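Local coordinates for ribosome maturation protein SDO1 homolog (Methanothermobacter thermautotrophicus, PDB 2WBM), which probably binds RNA and takes part in ribosome maturation, as an archaeal homologue of the Shwachman-Bodian-Diamond syndrome protein, at residues 240-243 with 244-248; 190-193 with 194-197. All blocks are in the same frame, centred on the assembly; numbering follows the deposited sequence. Where two conformers were deposited one is given.

Interaction 1. Residues 240-243 with 244-248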
loop_
_atom_site.group_PDB
_atom_site.type_symbol
_atom_site.label_atom_id
_atom_site.label_comp_id
_atom_site.label_asym_id
_atom_site.label_seq_id
_atom_site.Cartn_x
_atom_site.Cartn_y
_atom_site.Cartn_z
ATOM N N GLU A 240 -25.842 -5.545 -8.621
ATOM C CA GLU A 240 -26.429 -5.951 -7.340
ATOM C C GLU A 240 -27.246 -4.821 -6.705
ATOM O O GLU A 240 -28.350 -5.047 -6.195
ATOM C CB GLU A 240 -25.355 -6.471 -6.380
ATOM C CG GLU A 240 -24.927 -7.907 -6.676
ATOM C CD GLU A 240 -23.613 -8.315 -6.006
ATOM O OE1 GLU A 240 -23.093 -7.565 -5.154
ATOM O OE2 GLU A 240 -23.096 -9.406 -6.339
ATOM N N LEU A 241 -26.709 -3.610 -6.771
ATOM C CA LEU A 241 -27.395 -2.420 -6.278
ATOM C C LEU A 241 -28.749 -2.190 -6.950
ATOM O O LEU A 241 -29.763 -1.970 -6.274
ATOM C CB LEU A 241 -26.516 -1.189 -6.485
ATOM C CG LEU A 241 -27.099 0.128 -5.973
ATOM C CD1 LEU A 241 -27.099 0.176 -4.427
ATOM C CD2 LEU A 241 -26.356 1.296 -6.578
ATOM N N THR A 242 -28.749 -2.259 -8.276
ATOM C CA THR A 242 -29.885 -1.862 -9.101
ATOM C C THR A 242 -30.766 -3.061 -9.423
ATOM O O THR A 242 -31.721 -2.950 -10.193
ATOM C CB THR A 242 -29.414 -1.242 -10.434
ATOM O OG1 THR A 242 -28.604 -2.195 -11.140
ATOM C CG2 THR A 242 -28.627 0.060 -10.209
ATOM N N GLY A 243 -30.431 -4.211 -8.841
ATOM C CA GLY A 243 -31.156 -5.461 -9.103
ATOM C C GLY A 243 -31.197 -5.771 -10.590
ATOM O O GLY A 243 -32.215 -6.233 -11.103
ATOM N N GLY A 244 -30.094 -5.494 -11.285
ATOM C CA GLY A 244 -29.982 -5.795 -12.707
ATOM C C GLY A 244 -30.404 -4.652 -13.611
ATOM O O GLY A 244 -30.263 -4.740 -14.835
ATOM N N ASN A 245 -30.922 -3.579 -13.019
ATOM C CA ASN A 245 -31.382 -2.430 -13.803
ATOM C C ASN A 245 -30.252 -1.450 -14.076
ATOM O O ASN A 245 -30.248 -0.322 -13.585
ATOM C CB ASN A 245 -32.564 -1.746 -13.118
ATOM C CG ASN A 245 -33.794 -2.613 -13.099
ATOM O OD1 ASN A 245 -34.572 -2.621 -14.050
ATOM N ND2 ASN A 245 -33.981 -3.357 -12.016
ATOM N N VAL A 246 -29.278 -1.903 -14.859
ATOM C CA VAL A 246 -28.097 -1.099 -15.175
ATOM C C VAL A 246 -27.600 -1.465 -16.567
ATOM O O VAL A 246 -27.733 -2.613 -17.015
ATOM C CB VAL A 246 -26.958 -1.270 -14.114
ATOM C CG1 VAL A 246 -26.519 -2.738 -13.977
ATOM C CG2 VAL A 246 -25.756 -0.377 -14.440
ATOM N N GLU A 247 -27.039 -0.476 -17.245
ATOM C CA GLU A 247 -26.424 -0.676 -18.537
ATOM C C GLU A 247 -25.030 -0.069 -18.433
ATOM O O GLU A 247 -24.868 1.036 -17.912
ATOM C CB GLU A 247 -27.276 0.043 -19.578
ATOM C CG GLU A 247 -26.764 0.015 -20.993
ATOM C CD GLU A 247 -27.670 0.810 -21.932
ATOM O OE1 GLU A 247 -28.912 0.706 -21.790
ATOM O OE2 GLU A 247 -27.144 1.541 -22.803
ATOM N N THR A 248 -24.011 -0.802 -18.869
ATOM C CA THR A 248 -22.643 -0.278 -18.826
ATOM C C THR A 248 -21.931 -0.519 -20.150
ATOM O O THR A 248 -22.254 -1.463 -20.874
ATOM C CB THR A 248 -21.784 -0.896 -17.681
ATOM O OG1 THR A 248 -21.512 -2.274 -17.971
ATOM C CG2 THR A 248 -22.461 -0.762 -16.316
#

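Interaction 2. Residues 190-193 with 194-197. Unlike the reference sequence in segment 194-197: Met195 (reference Arg).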
loop_
_atom_site.group_PDB
_atom_site.type_symbol
_atom_site.label_atom_id
_atom_site.label_comp_id
_atom_site.label_asym_id
_atom_site.label_seq_id
_atom_site.Cartn_x
_atom_site.Cartn_y
_atom_site.Cartn_z
ATOM N N LYS A 190 -25.656 3.653 -17.133
ATOM C CA LYS A 190 -27.006 4.192 -17.211
ATOM C C LYS A 190 -27.826 3.478 -16.148
ATOM O O LYS A 190 -27.922 2.240 -16.176
ATOM C CB LYS A 190 -27.585 3.917 -18.601
ATOM C CG LYS A 190 -28.975 4.482 -18.850
ATOM C CD LYS A 190 -29.448 4.109 -20.251
ATOM C CE LYS A 190 -30.663 4.909 -20.660
ATOM N NZ LYS A 190 -31.816 4.665 -19.763
ATOM N N ILE A 191 -28.406 4.233 -15.230
ATOM C CA ILE A 191 -29.212 3.604 -14.195
ATOM C C ILE A 191 -30.512 4.374 -13.978
ATOM O O ILE A 191 -30.609 5.561 -14.300
ATOM C CB ILE A 191 -28.434 3.497 -12.863
ATOM C CG1 ILE A 191 -28.022 4.881 -12.377
ATOM C CG2 ILE A 191 -27.204 2.569 -12.991
ATOM C CD1 ILE A 191 -27.917 4.948 -10.888
ATOM N N PRO A 192 -31.521 3.706 -13.409
ATOM C CA PRO A 192 -32.771 4.413 -13.186
ATOM C C PRO A 192 -32.553 5.591 -12.243
ATOM O O PRO A 192 -31.680 5.530 -11.374
ATOM C CB PRO A 192 -33.651 3.367 -12.509
ATOM C CG PRO A 192 -32.962 2.048 -12.724
ATOM C CD PRO A 192 -31.517 2.365 -12.804
ATOM N N GLY A 193 -33.325 6.655 -12.436
ATOM C CA GLY A 193 -33.176 7.889 -11.653
ATOM C C GLY A 193 -33.283 7.705 -10.148
ATOM O O GLY A 193 -32.596 8.397 -9.387
ATOM N N GLU A 194 -34.126 6.766 -9.727
ATOM C CA GLU A 194 -34.347 6.432 -8.308
ATOM C C GLU A 194 -33.071 5.970 -7.602
ATOM O O GLU A 194 -32.945 6.095 -6.380
ATOM C CB GLU A 194 -35.381 5.309 -8.179
ATOM C CG GLU A 194 -36.798 5.659 -8.647
ATOM C CD GLU A 194 -37.033 5.426 -10.142
ATOM O OE1 GLU A 194 -36.053 5.325 -10.920
ATOM O OE2 GLU A 194 -38.216 5.355 -10.537
ATOM N N MET A 195 -32.145 5.423 -8.383
ATOM C CA MET A 195 -30.929 4.806 -7.859
ATOM C C MET A 195 -29.698 5.708 -7.954
ATOM O O MET A 195 -28.592 5.302 -7.570
ATOM C CB MET A 195 -30.667 3.472 -8.586
ATOM C CG MET A 195 -31.742 2.393 -8.311
ATOM S SD MET A 195 -32.080 2.125 -6.564
ATOM C CE MET A 195 -30.536 1.425 -5.992
ATOM N N ALA A 196 -29.869 6.921 -8.467
ATOM C CA ALA A 196 -28.708 7.764 -8.725
ATOM C C ALA A 196 -27.973 8.151 -7.437
ATOM O O ALA A 196 -26.741 8.031 -7.366
ATOM C CB ALA A 196 -29.074 9.003 -9.533
ATOM N N GLY A 197 -28.730 8.608 -6.441
ATOM C CA GLY A 197 -28.175 8.920 -5.118
ATOM C C GLY A 197 -27.386 7.750 -4.551
ATOM O O GLY A 197 -26.232 7.904 -4.145
HETATM O O HOH W 1 -31.714 9.512 -6.916
#

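Interaction 1. Residues 240-243 with 244-248
Two N-H groups of Asn245, one from its backbone and one from its side chain, close on the carbonyl oxygen of Thr242. The backbone bond, Asn245 N to Thr242 O at 3.0 Å, closes a type I' beta turn running from Thr242 to Asn245; its donor stands well above the carbonyl plane. The amide bond, Asn245 ND2 to Thr242 O at 2.9 Å, is the straighter approach, with a C=O...N angle of 167°, and the acceptor lies in the plane of the amide group. Asn245 CG sits beside its own backbone N (chi1 -67°), which swings the carboxamide back over the turn.

At the two turn corners both residues have positive phi and both are glycine. Gly243 ends helix 231-241 in a Schellman motif, one of whose bonds, Gly243 N to Glu240 O at 3.5 Å, is weak. At Gly244 the backbone angles themselves call for glycine, since a beta carbon would collide with Gly243 O.

Van der Waals packing fills the inner side. Thr242 CB lies 3.4 Å from Asn245 O, and its OG1 touches Val246 CB at 3.5 Å. That hydroxyl is turned back between the backbone N and carbonyl carbon (chi1 58°) and is hydrogen-bonded to Leu238 O in the preceding helical turn. On the buried side, Thr242 and Val246 both rest on Ile191 of strand 181-191.

The backbone donor thus closes the tight reversal from helix 231-241 into strand 247-250, while the in-plane ND2 bond to the same oxygen restrains the rotation of the exposed carboxamide; sharing two donors probably polarises the Thr242 carbonyl.

Interaction 2. Residues 190-193 with 194-197
Gly193 O is gripped by two donors, the backbone N of Ala196 at 3.2 Å and a water at 2.9 Å. The same water accepts from Gly197 N, so it links the carbonyl to the first turn of helix 196-206. One residue earlier, Met195 N donates to Pro192 O at 3.0 Å. Successive i to i+3 bonds thus wind the chain into a tight turn as it leaves the strand.

The apolar side is built on Ile191, whose CD1 reaches Met195 CB at 3.9 Å and lies against Met195 O and Ala196 CA. Its CG1 is placed between backbone N and carbonyl carbon (chi1 60°), which sends the branch forward to the turn. On the outside, the Glu194 chain bends at chi2 (87°) and brings OE1 alongside the Pro192 ring, 3.5 Å from Pro192 CB. Met195, which differs from the reference sequence, curls its thioether away from the turn.

The segment joins strand 181-191 to helix 196-206. Trp220 of strand 220-227 packs on both Ile191 and Ala196 and is also hydrogen-bonded to Ile191 through the backbone, while Lys190 lies against Ile221 of the same strand.

In the fold
Interactions 1 and 2 are local connections in the C-terminal SBDS domain, their centres about 9 Å apart, and they run in opposite senses: 190-197 takes a strand into a helix, 240-248 a helix into a strand. The two strands are antiparallel neighbours in one sheet, and Glu247 O lies 2.8 Å from Lys190 N, a probable hydrogen bond. Asn245 O also packs on Pro192 CD, and Leu241 O on Met195 CE. Interaction 1 is the more superficial, a glycine-rich turn clasped by a side-chain amide. Interaction 2 is partly buried, combining backbone bonds and a bridging water with aliphatic packing around Ile191.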